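Local coordinates for Pex protein (PDB 2DQL) that is associated with the cyanobacterial circadian clock and, as a PadR-like helix-turn-helix protein, probably binds DNA to regulate transcription, at residues I24-Y29 against I42-T47; P50-S55 against N108-R113. One frame throughout, in Å; residues are numbered along the deposited sequence.

Contact 1. Residues I24-Y29 against I42-T47; sequences ICYILY and IQQLET
Tyr26 and Leu45 join helix 20-31 to helix 38-48 in the winged-helix fold expected of a PadR-like protein. Helix 38-48 is probably the first helix of its helix-turn-helix. The contact is buried and lies close to the centre of the chain. The nearest CA atoms, Tyr26 CA and Leu45 CA, are 8.5 Å apart, and the tyrosine side chain spans the distance between them.

The apolar part is a CH-pi contact. Leu45 CD1 sits over one face of the Tyr26 ring, 4.0 Å from its centroid and 15° off the ring normal. It is displaced toward the CE1 side. Leu45 CB approaches the phenol end of the ring, 3.7 Å from Tyr26 CZ. The Tyr26 ring is carried across by its first torsion, which puts CG opposite the backbone N (chi1 160°). Trp106 of helix 96-112 meets the Tyr26 ring at about 60° and also touches Leu45. Leu18 packs on both residues.

The polar part is at the Tyr26 hydroxyl. OH reaches the backbone of helix 38-48 and is hydrogen-bonded to the carbonyl O of Leu41, so this buried polar atom has a partner. Leu45 N is also near, 3.2 Å from Tyr26 OH, but the angle is poor for a bond. Gln44 adds its aliphatic base, with CB 3.7 Å from Tyr26 OH. Its amide runs on along an extended chain, and NE2 is hydrogen-bonded to Glu48 OE2.

Within helix 38-48, Gln43 O takes two donors from one residue. Thr47 N is the usual helical donor, and Thr47 OG1 comes to Gln43 O at 3.1 Å from above the carbonyl plane.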
# COMPACT_ATOMS: atom_id res chain seq x y z
N ILE A 24 -3.89 -2.63 13.76
CA ILE A 24 -4.63 -2.63 15.02
C ILE A 24 -5.02 -4.06 15.39
O ILE A 24 -4.86 -4.48 16.54
CB ILE A 24 -5.91 -1.77 14.91
CG1 ILE A 24 -5.53 -0.28 14.84
CG2 ILE A 24 -6.84 -2.05 16.08
CD1 ILE A 24 -6.70 0.64 14.50
N CYS A 25 -5.51 -4.82 14.42
CA CYS A 25 -5.91 -6.20 14.67
C CYS A 25 -4.70 -7.08 14.97
O CYS A 25 -4.75 -7.94 15.86
CB CYS A 25 -6.68 -6.75 13.47
SG CYS A 25 -8.21 -5.84 13.15
N TYR A 26 -3.61 -6.87 14.24
CA TYR A 26 -2.38 -7.63 14.47
C TYR A 26 -1.86 -7.37 15.88
O TYR A 26 -1.50 -8.30 16.61
CB TYR A 26 -1.31 -7.24 13.45
CG TYR A 26 0.09 -7.61 13.89
CD1 TYR A 26 0.48 -8.94 14.05
CD2 TYR A 26 1.01 -6.61 14.23
CE1 TYR A 26 1.74 -9.27 14.54
CE2 TYR A 26 2.27 -6.93 14.73
CZ TYR A 26 2.62 -8.26 14.88
OH TYR A 26 3.86 -8.57 15.40
N ILE A 27 -1.82 -6.10 16.27
CA ILE A 27 -1.33 -5.76 17.60
C ILE A 27 -2.16 -6.44 18.69
O ILE A 27 -1.61 -6.99 19.64
CB ILE A 27 -1.28 -4.23 17.79
CG1 ILE A 27 -0.18 -3.66 16.89
CG2 ILE A 27 -1.01 -3.88 19.27
CD1 ILE A 27 -0.22 -2.16 16.72
N LEU A 28 -3.48 -6.41 18.56
CA LEU A 28 -4.34 -7.05 19.56
C LEU A 28 -4.11 -8.55 19.58
O LEU A 28 -4.14 -9.18 20.63
CB LEU A 28 -5.81 -6.73 19.31
CG LEU A 28 -6.19 -5.29 19.64
CD1 LEU A 28 -7.62 -5.03 19.20
CD2 LEU A 28 -6.04 -5.06 21.14
N TYR A 29 -3.89 -9.13 18.40
CA TYR A 29 -3.61 -10.56 18.28
C TYR A 29 -2.39 -10.91 19.14
O TYR A 29 -2.39 -11.90 19.89
CB TYR A 29 -3.34 -10.92 16.82
CG TYR A 29 -2.65 -12.25 16.62
CD1 TYR A 29 -3.34 -13.45 16.79
CD2 TYR A 29 -1.30 -12.31 16.28
CE1 TYR A 29 -2.69 -14.67 16.62
CE2 TYR A 29 -0.65 -13.53 16.11
CZ TYR A 29 -1.35 -14.70 16.28
OH TYR A 29 -0.71 -15.91 16.11
N ILE A 42 6.98 -4.87 16.03
CA ILE A 42 7.49 -4.72 14.67
C ILE A 42 8.34 -5.91 14.26
O ILE A 42 8.11 -6.51 13.21
CB ILE A 42 8.32 -3.43 14.52
CG1 ILE A 42 7.41 -2.21 14.67
CG2 ILE A 42 9.02 -3.41 13.15
CD1 ILE A 42 8.15 -0.87 14.65
N GLN A 43 9.30 -6.27 15.10
CA GLN A 43 10.18 -7.38 14.79
C GLN A 43 9.46 -8.72 14.68
O GLN A 43 9.72 -9.51 13.78
CB GLN A 43 11.30 -7.48 15.84
CG GLN A 43 12.39 -8.47 15.46
CD GLN A 43 13.00 -8.16 14.10
OE1 GLN A 43 13.50 -7.06 13.87
NE2 GLN A 43 12.97 -9.14 13.20
N GLN A 44 8.53 -8.97 15.61
CA GLN A 44 7.78 -10.22 15.62
C GLN A 44 6.98 -10.42 14.34
O GLN A 44 6.82 -11.55 13.88
CB GLN A 44 6.84 -10.25 16.83
CG GLN A 44 6.20 -11.61 17.07
CD GLN A 44 5.38 -11.66 18.35
OE1 GLN A 44 5.83 -11.21 19.40
NE2 GLN A 44 4.18 -12.22 18.26
N LEU A 45 6.47 -9.34 13.77
CA LEU A 45 5.69 -9.43 12.55
C LEU A 45 6.55 -9.96 11.41
O LEU A 45 6.15 -10.89 10.70
CB LEU A 45 5.12 -8.07 12.16
CG LEU A 45 4.34 -8.03 10.84
CD1 LEU A 45 3.13 -8.95 10.92
CD2 LEU A 45 3.91 -6.60 10.54
N GLU A 46 7.73 -9.37 11.24
CA GLU A 46 8.65 -9.77 10.19
C GLU A 46 9.12 -11.21 10.36
O GLU A 46 9.28 -11.95 9.39
CB GLU A 46 9.87 -8.84 10.16
CG GLU A 46 10.78 -9.04 8.95
CD GLU A 46 11.99 -8.13 8.95
OE1 GLU A 46 11.83 -6.92 9.23
OE2 GLU A 46 13.11 -8.62 8.67
N THR A 47 9.35 -11.61 11.61
CA THR A 47 9.81 -12.97 11.89
C THR A 47 8.74 -14.01 11.61
O THR A 47 9.03 -15.07 11.04
CB THR A 47 10.27 -13.10 13.37
OG1 THR A 47 11.34 -12.19 13.61
CG2 THR A 47 10.75 -14.52 13.65

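Contact 2. Residues P50-S55 against N108-R113; sequences PTYRLS and NYIYVR
The short strand 52-53 meets the C-terminal end of helix 96-112 through Tyr52, whose ring is met by Tyr109 and Ile110 of the helix and by Arg113 just beyond it. Ile110 CD1 lies over one face of the Tyr52 ring, although its modelled closeness to CE2 is doubtful. Tyr52 CE1 is 4.1 Å from Tyr109 CE2. Arg113 NE is at the ring edge, near the ring plane and 3.0 Å from Tyr52 OH. The Arg113 chain bends at chi3 (55°), which turns NE back toward that hydroxyl. The guanidinium plane is turned 80° from that of the ring. Arg113 CD rests 3.5 Å above the plane of the Tyr109 ring, toward the rim.

Strand 52-53 lies between helices 38-48 and 56-68, probably the helix-turn-helix pair, and forms a small parallel sheet with strand 16-17. Thr16 of that partner strand touches both Tyr52 and Arg113.

On the strand side, Arg53 folds back on its own backbone. Arg53 NH1 donates to both Pro50 O and Tyr52 O, each at 2.8 Å, and both bonds are fairly straight. Both acceptors lie in the guanidinium plane, while NH1 sits above each carbonyl plane.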
# COMPACT_ATOMS: atom_id res chain seq x y z
N PRO A 50 7.45 -13.08 7.03
CA PRO A 50 8.51 -12.45 6.23
C PRO A 50 8.04 -11.55 5.08
O PRO A 50 8.80 -10.69 4.62
CB PRO A 50 9.31 -13.64 5.72
CG PRO A 50 9.18 -14.62 6.84
CD PRO A 50 7.72 -14.52 7.18
N THR A 51 6.81 -11.73 4.62
CA THR A 51 6.30 -10.92 3.51
C THR A 51 5.50 -9.70 3.99
O THR A 51 4.83 -9.04 3.19
CB THR A 51 5.41 -11.75 2.56
OG1 THR A 51 4.26 -12.24 3.27
CG2 THR A 51 6.19 -12.93 1.99
N TYR A 52 5.58 -9.41 5.28
CA TYR A 52 4.87 -8.27 5.85
C TYR A 52 5.79 -7.41 6.70
O TYR A 52 6.81 -7.89 7.22
CB TYR A 52 3.69 -8.75 6.70
CG TYR A 52 2.56 -9.32 5.89
CD1 TYR A 52 1.51 -8.51 5.46
CD2 TYR A 52 2.57 -10.66 5.50
CE1 TYR A 52 0.49 -9.02 4.66
CE2 TYR A 52 1.56 -11.17 4.71
CZ TYR A 52 0.52 -10.35 4.29
OH TYR A 52 -0.48 -10.87 3.51
N ARG A 53 5.44 -6.14 6.84
CA ARG A 53 6.21 -5.20 7.63
C ARG A 53 5.27 -4.24 8.35
O ARG A 53 4.14 -4.03 7.93
CB ARG A 53 7.16 -4.40 6.74
CG ARG A 53 8.25 -5.21 6.06
CD ARG A 53 9.32 -5.65 7.04
NE ARG A 53 10.42 -6.34 6.36
CZ ARG A 53 10.35 -7.56 5.85
NH1 ARG A 53 9.23 -8.26 5.94
NH2 ARG A 53 11.40 -8.09 5.24
N LEU A 54 5.76 -3.67 9.44
CA LEU A 54 4.98 -2.69 10.19
C LEU A 54 5.88 -1.49 10.41
O LEU A 54 6.94 -1.61 11.03
CB LEU A 54 4.53 -3.27 11.54
CG LEU A 54 3.80 -2.27 12.46
CD1 LEU A 54 2.57 -1.70 11.76
CD2 LEU A 54 3.41 -2.98 13.75
N SER A 55 5.48 -0.35 9.88
CA SER A 55 6.26 0.87 10.02
C SER A 55 6.07 1.46 11.40
O SER A 55 5.08 1.20 12.08
CB SER A 55 5.84 1.92 8.98
OG SER A 55 4.61 2.52 9.33
N ASN A 108 -7.55 -14.28 9.76
CA ASN A 108 -8.18 -14.60 8.48
C ASN A 108 -7.49 -13.83 7.35
O ASN A 108 -7.26 -14.36 6.27
CB ASN A 108 -9.67 -14.25 8.50
CG ASN A 108 -10.48 -15.19 9.36
OD1 ASN A 108 -10.50 -16.40 9.13
ND2 ASN A 108 -11.17 -14.65 10.36
N TYR A 109 -7.17 -12.57 7.63
CA TYR A 109 -6.51 -11.70 6.67
C TYR A 109 -5.17 -12.26 6.23
O TYR A 109 -4.85 -12.29 5.03
CB TYR A 109 -6.29 -10.32 7.30
CG TYR A 109 -5.50 -9.35 6.46
CD1 TYR A 109 -6.11 -8.59 5.47
CD2 TYR A 109 -4.13 -9.18 6.67
CE1 TYR A 109 -5.39 -7.67 4.71
CE2 TYR A 109 -3.39 -8.27 5.91
CZ TYR A 109 -4.03 -7.51 4.94
OH TYR A 109 -3.31 -6.58 4.23
N ILE A 110 -4.39 -12.72 7.20
CA ILE A 110 -3.06 -13.26 6.95
C ILE A 110 -3.12 -14.69 6.39
O ILE A 110 -2.20 -15.13 5.70
CB ILE A 110 -2.22 -13.26 8.25
CG1 ILE A 110 -0.75 -13.50 7.92
CG2 ILE A 110 -2.72 -14.33 9.20
CD1 ILE A 110 -0.12 -12.37 7.15
N TYR A 111 -4.20 -15.40 6.68
CA TYR A 111 -4.37 -16.76 6.20
C TYR A 111 -4.58 -16.76 4.69
O TYR A 111 -3.88 -17.45 3.95
CB TYR A 111 -5.57 -17.42 6.88
CG TYR A 111 -5.86 -18.83 6.40
CD1 TYR A 111 -5.03 -19.89 6.76
CD2 TYR A 111 -6.95 -19.09 5.58
CE1 TYR A 111 -5.29 -21.19 6.31
CE2 TYR A 111 -7.22 -20.38 5.12
CZ TYR A 111 -6.38 -21.42 5.49
OH TYR A 111 -6.64 -22.70 5.03
N VAL A 112 -5.56 -15.98 4.24
CA VAL A 112 -5.90 -15.88 2.82
C VAL A 112 -4.78 -15.30 1.98
O VAL A 112 -4.58 -15.70 0.83
CB VAL A 112 -7.17 -15.01 2.62
CG1 VAL A 112 -7.55 -14.97 1.15
CG2 VAL A 112 -8.32 -15.57 3.45
N ARG A 113 -4.03 -14.35 2.54
CA ARG A 113 -2.94 -13.71 1.83
C ARG A 113 -1.58 -14.36 2.08
O ARG A 113 -0.54 -13.75 1.84
CB ARG A 113 -2.86 -12.23 2.22
CG ARG A 113 -4.03 -11.38 1.74
CD ARG A 113 -4.03 -10.01 2.41
NE ARG A 113 -2.76 -9.30 2.23
CZ ARG A 113 -2.32 -8.83 1.06
NH1 ARG A 113 -1.16 -8.19 1.00
NH2 ARG A 113 -3.05 -8.99 -0.04

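In the fold
Contact 1 and contact 2 are neighbours, with centres about 9 Å apart. Contact 1 closes before contact 2 opens, and helix 38-48 is followed by strand 52-53. Leu45 belongs to both surroundings. Leu45 CD1 serves contact 1, while Leu45 CD2 packs 3.5 Å from Leu54 CB. Ile42 CG2 touches Leu54 O as well. On the polar side, Glu46 OE1 and Arg53 NE form a weak ion pair at 3.2 Å. Helix 96-112 serves both places, through Trp106 at contact 1 and through Tyr109 and Ile110 at contact 2, with Arg113 just past its end. Leu18 also links them, touching Tyr26, Leu45 and Tyr52. Both contacts are structural packing within one subunit.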